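Local atomic coordinates of aminopentol aminotransferase (Sphingopyxis macrogoltabida, PDB entry 6HBS), a protein that catalyses the pyridoxal-phosphate-dependent deamination of aminopentol (hydrolysed fumonisin B1) to its 2-keto derivative, with pyruvate as the preferred amino acceptor. Residues L334-T339 against I347-D352; Y264-L269 against V293-A298. All blocks are in the same frame, centred on the assembly; numbering follows the deposited sequence.

Interaction 1: L334-T339 against I347-D352; sequences LELKQT and IFFADD
Leu336 and Phe349 are paired across a beta hairpin, the antiparallel pair of strands 336-339 and 346-349. They form a non-hydrogen-bonded pair, and so do Gln338 and Ile347; between them Lys337 and Phe348 make the hydrogen-bonded pair. Lys337 N donates to Phe348 O at 2.8 Å, and Phe348 N returns the bond to Lys337 O at 3.1 Å. Two residues further along, past the end of the strand, Ala350 N still reaches Glu335 O at 2.9 Å. A water donates to that same Glu335 oxygen and to Ala350 O, so the Glu335 oxygen accepts two hydrogen bonds and the splaying chains stay bridged.

A CH-pi contact joins the Leu336 and Phe349 side chains. Leu336 CD2 sits almost centrally over one face of the Phe349 ring, 3.7 Å from its centroid and 9° off the normal. Both side chains put CG anti to their own carbonyl carbon (chi1 -67° and -76°), which lays them alongside each other, pointing the same way. Leu334 CB comes up at the ring edge, 4.1 Å from Phe349 CE2, and the ring of Trp361 packs edge-to-face with Phe349. Gln338 runs beside Ile347 on one face of the hairpin and donates from NE2 to Arg322 O.

Lys337 and Phe348 take the other face. The aliphatic part of Lys337, bent at chi3, passes over the second strand, with CE 3.8 Å from Phe349 O, before NZ forms a salt bridge with Asp204. Phe348 packs edge-to-face with Phe355. Glu335 lies extended over Ala350, its OE1 3.5 Å from Ala350 CB. Leu336 and Ile347 meet helix 310-332, Leu334 and Phe349 helix 386-405: a two-stranded antiparallel hairpin packed against two helices.

Interaction 2: Y264-L269 against V293-A298; sequences YPISAL and VPMAAA
Tyr264 lies against the first turn of helix 292-307, its CD1 only 3.5 Å from Ala297 CB. The methyl meets the ring obliquely near CG and CD1, and at the opposite corner of the ring CE2 touches Val293 CG1 at 4.0 Å, from the same side of the ring plane. With CG anti to its carbonyl carbon (chi1 -76°), the ring spans these two residues, one helical turn apart. Next to it, Pro294 is wedged against the loop: its CB is 3.5 Å from Pro265 O and 4.1 Å from Ile266 CB. No hydrogen bond crosses between the segments here; Pro265 O is instead satisfied by Lys116 NZ. Ile266 completes the tight part, its CD1 reaching Met295 CG at 3.8 Å, the two side chains crossing at about a right angle.

The packing ends at Ala298, whose CB is 4.4 Å from Ile266 CG2, and from Ser267 onward the strand leaves the helix. The loose side is not a solvent side, since every touching residue is buried. Without the phenol ring, as with an alanine here, Ala297 and Val293 would probably lose their aromatic cover and Glu75 its hydrogen-bond partner, Tyr264 OH.

The contact belongs to the PLP-binding part of a class-III aminotransferase, the Pro265 side chain about 8 Å from the bound cofactor. Helix 72-82 flanks Tyr264, helix 94-105 backs Met295 and Ala298, strand 111-115 pairs with the departing strand 267-271, and Phe288 of the second subunit packs on Pro265.

From the N terminus, interaction 2 comes first. The chain leaves the loop at 264-266, runs through strand 267-271 and helix 276-281, and returns at the start of helix 292-307, closing a loop of 23 intervening residues. It ties the edge region of the seven-stranded sheet to that helix, close to the cofactor and the subunit interface. After helix 310-332, interaction 1 closes a much shorter loop of seven residues, the hairpin 336-339/346-349, which packs against helices 310-332 and 386-405. The contacts follow in series, neither nesting nor crossing. They lie on opposite sides of the chain's centre. The nearest atoms of interactions 1 and 2 are about 24 Å apart.

Interaction 1: L334-T339 against I347-D352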
# COMPACT_ATOMS: atom_id res chain seq x y z
N LEU A 334 -32.07 -9.70 27.36
CA LEU A 334 -31.74 -8.95 26.14
C LEU A 334 -31.06 -9.91 25.17
O LEU A 334 -29.85 -10.09 25.26
CB LEU A 334 -30.78 -7.81 26.48
CG LEU A 334 -31.40 -6.52 27.03
CD1 LEU A 334 -30.29 -5.58 27.49
CD2 LEU A 334 -32.27 -5.83 25.99
N GLU A 335 -31.82 -10.46 24.22
CA GLU A 335 -31.32 -11.49 23.29
C GLU A 335 -30.24 -10.96 22.33
O GLU A 335 -30.42 -9.91 21.69
CB GLU A 335 -32.48 -12.07 22.47
CG GLU A 335 -32.12 -13.39 21.83
CD GLU A 335 -33.18 -13.89 20.85
OE1 GLU A 335 -34.19 -13.20 20.70
OE2 GLU A 335 -32.95 -14.95 20.22
N LEU A 336 -29.15 -11.72 22.21
CA LEU A 336 -28.05 -11.42 21.26
C LEU A 336 -28.15 -12.28 20.01
O LEU A 336 -28.69 -13.35 20.04
CB LEU A 336 -26.72 -11.74 21.93
CG LEU A 336 -26.33 -10.87 23.11
CD1 LEU A 336 -24.97 -11.30 23.66
CD2 LEU A 336 -26.32 -9.41 22.71
N LYS A 337 -27.53 -11.81 18.92
CA LYS A 337 -27.15 -12.65 17.79
C LYS A 337 -25.61 -12.61 17.70
O LYS A 337 -25.04 -11.63 17.23
CB LYS A 337 -27.77 -12.12 16.49
CG LYS A 337 -29.29 -12.06 16.47
CD LYS A 337 -29.87 -11.53 15.16
CE LYS A 337 -29.57 -10.06 14.89
NZ LYS A 337 -29.85 -9.66 13.49
N GLN A 338 -24.97 -13.66 18.22
CA GLN A 338 -23.52 -13.80 18.12
C GLN A 338 -23.26 -14.74 16.96
O GLN A 338 -23.59 -15.89 17.05
CB GLN A 338 -22.94 -14.38 19.41
CG GLN A 338 -23.31 -13.58 20.64
CD GLN A 338 -22.49 -14.04 21.82
OE1 GLN A 338 -21.29 -13.78 21.90
NE2 GLN A 338 -23.13 -14.80 22.70
N THR A 339 -22.70 -14.20 15.86
CA THR A 339 -22.62 -14.93 14.60
C THR A 339 -21.19 -14.96 14.09
O THR A 339 -20.35 -14.15 14.47
CB THR A 339 -23.58 -14.33 13.56
OG1 THR A 339 -23.27 -12.96 13.32
CG2 THR A 339 -25.02 -14.45 14.02
N ILE A 347 -21.46 -9.38 17.06
CA ILE A 347 -22.28 -9.44 18.28
C ILE A 347 -23.30 -8.30 18.19
O ILE A 347 -23.00 -7.16 18.48
CB ILE A 347 -21.39 -9.35 19.54
CG1 ILE A 347 -20.35 -10.48 19.58
CG2 ILE A 347 -22.26 -9.36 20.79
CD1 ILE A 347 -19.33 -10.38 20.73
N PHE A 348 -24.49 -8.65 17.71
CA PHE A 348 -25.60 -7.77 17.58
C PHE A 348 -26.69 -8.13 18.60
O PHE A 348 -26.66 -9.21 19.22
CB PHE A 348 -26.20 -7.89 16.18
CG PHE A 348 -25.39 -7.34 15.02
CD1 PHE A 348 -24.19 -6.67 15.21
CD2 PHE A 348 -25.85 -7.51 13.72
CE1 PHE A 348 -23.47 -6.18 14.12
CE2 PHE A 348 -25.11 -7.04 12.64
CZ PHE A 348 -23.93 -6.36 12.85
N PHE A 349 -27.67 -7.23 18.74
CA PHE A 349 -28.89 -7.49 19.50
C PHE A 349 -30.03 -7.95 18.57
O PHE A 349 -30.25 -7.38 17.49
CB PHE A 349 -29.25 -6.25 20.30
CG PHE A 349 -28.39 -6.06 21.51
CD1 PHE A 349 -27.11 -5.55 21.40
CD2 PHE A 349 -28.85 -6.40 22.77
CE1 PHE A 349 -26.28 -5.41 22.51
CE2 PHE A 349 -28.03 -6.25 23.88
CZ PHE A 349 -26.75 -5.76 23.75
N ALA A 350 -30.79 -8.97 19.00
CA ALA A 350 -32.03 -9.33 18.28
C ALA A 350 -33.00 -8.13 18.36
O ALA A 350 -32.98 -7.42 19.32
CB ALA A 350 -32.64 -10.59 18.86
N ASP A 351 -33.79 -7.90 17.30
CA ASP A 351 -34.89 -6.88 17.29
C ASP A 351 -34.34 -5.48 17.56
O ASP A 351 -34.93 -4.71 18.34
CB ASP A 351 -35.97 -7.20 18.33
CG ASP A 351 -36.49 -8.61 18.22
OD1 ASP A 351 -36.85 -8.99 17.10
OD2 ASP A 351 -36.49 -9.34 19.25
N ASP A 352 -33.22 -5.15 16.90
CA ASP A 352 -32.52 -3.85 17.09
C ASP A 352 -32.25 -3.24 15.70
O ASP A 352 -31.12 -2.92 15.35
CB ASP A 352 -31.27 -4.07 17.93
CG ASP A 352 -30.46 -2.83 18.23
OD1 ASP A 352 -31.06 -1.76 18.30
OD2 ASP A 352 -29.23 -2.95 18.40
O HOH W 1 -32.39 -7.88 21.86

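Interaction 2: Y264-L269 against V293-A298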
# COMPACT_ATOMS: atom_id res chain seq x y z
N TYR A 264 2.94 -5.33 10.97
CA TYR A 264 3.83 -4.78 9.91
C TYR A 264 3.09 -4.80 8.56
O TYR A 264 2.29 -5.69 8.29
CB TYR A 264 5.15 -5.53 9.90
CG TYR A 264 6.06 -5.14 11.04
CD1 TYR A 264 5.94 -5.71 12.29
CD2 TYR A 264 7.01 -4.14 10.89
CE1 TYR A 264 6.74 -5.32 13.36
CE2 TYR A 264 7.84 -3.76 11.93
CZ TYR A 264 7.70 -4.36 13.17
OH TYR A 264 8.49 -3.97 14.22
N PRO A 265 3.29 -3.78 7.69
CA PRO A 265 2.48 -3.62 6.48
C PRO A 265 3.03 -4.48 5.35
O PRO A 265 4.08 -4.15 4.73
CB PRO A 265 2.61 -2.13 6.19
CG PRO A 265 4.01 -1.79 6.66
CD PRO A 265 4.25 -2.68 7.87
N ILE A 266 2.30 -5.56 5.06
CA ILE A 266 2.62 -6.46 3.99
C ILE A 266 1.36 -7.30 3.70
O ILE A 266 0.62 -7.69 4.62
CB ILE A 266 3.85 -7.34 4.30
CG1 ILE A 266 4.19 -8.25 3.12
CG2 ILE A 266 3.69 -8.12 5.60
CD1 ILE A 266 5.57 -8.85 3.19
N SER A 267 1.15 -7.55 2.41
CA SER A 267 0.01 -8.35 1.88
C SER A 267 0.57 -9.27 0.80
O SER A 267 1.74 -9.12 0.40
CB SER A 267 -1.11 -7.45 1.35
OG SER A 267 -1.64 -6.62 2.39
N ALA A 268 -0.20 -10.26 0.38
CA ALA A 268 0.31 -11.28 -0.50
C ALA A 268 -0.79 -11.82 -1.40
O ALA A 268 -1.94 -11.96 -0.97
CB ALA A 268 0.90 -12.43 0.27
N LEU A 269 -0.36 -12.19 -2.61
CA LEU A 269 -1.10 -13.07 -3.52
C LEU A 269 -0.39 -14.43 -3.61
O LEU A 269 0.76 -14.50 -4.02
CB LEU A 269 -1.20 -12.40 -4.89
CG LEU A 269 -2.03 -13.19 -5.92
CD1 LEU A 269 -3.44 -13.38 -5.40
CD2 LEU A 269 -2.06 -12.48 -7.26
N VAL A 293 11.99 -5.25 6.14
CA VAL A 293 11.62 -5.33 7.56
C VAL A 293 10.24 -5.99 7.72
O VAL A 293 10.07 -6.89 8.53
CB VAL A 293 11.76 -3.99 8.30
CG1 VAL A 293 11.14 -4.00 9.71
CG2 VAL A 293 13.24 -3.59 8.41
N PRO A 294 9.20 -5.59 6.96
CA PRO A 294 7.91 -6.28 7.03
C PRO A 294 8.04 -7.75 6.65
O PRO A 294 7.33 -8.57 7.21
CB PRO A 294 7.01 -5.47 6.09
CG PRO A 294 7.65 -4.10 6.10
CD PRO A 294 9.14 -4.38 6.12
N MET A 295 8.97 -8.10 5.75
CA MET A 295 9.17 -9.46 5.37
C MET A 295 9.79 -10.27 6.52
O MET A 295 9.43 -11.47 6.72
CB MET A 295 10.03 -9.57 4.12
CG MET A 295 9.32 -9.03 2.89
SD MET A 295 10.28 -9.39 1.43
CE MET A 295 9.43 -8.32 0.28
N ALA A 296 10.72 -9.67 7.26
CA ALA A 296 11.33 -10.32 8.43
C ALA A 296 10.27 -10.58 9.51
O ALA A 296 10.24 -11.67 10.14
CB ALA A 296 12.48 -9.46 8.95
N ALA A 297 9.43 -9.58 9.76
CA ALA A 297 8.30 -9.76 10.68
C ALA A 297 7.37 -10.90 10.22
O ALA A 297 6.89 -11.69 11.04
CB ALA A 297 7.56 -8.48 10.85
N ALA A 298 7.13 -11.01 8.91
CA ALA A 298 6.22 -12.00 8.39
C ALA A 298 6.84 -13.39 8.58
O ALA A 298 6.14 -14.33 8.93
CB ALA A 298 5.89 -11.72 6.93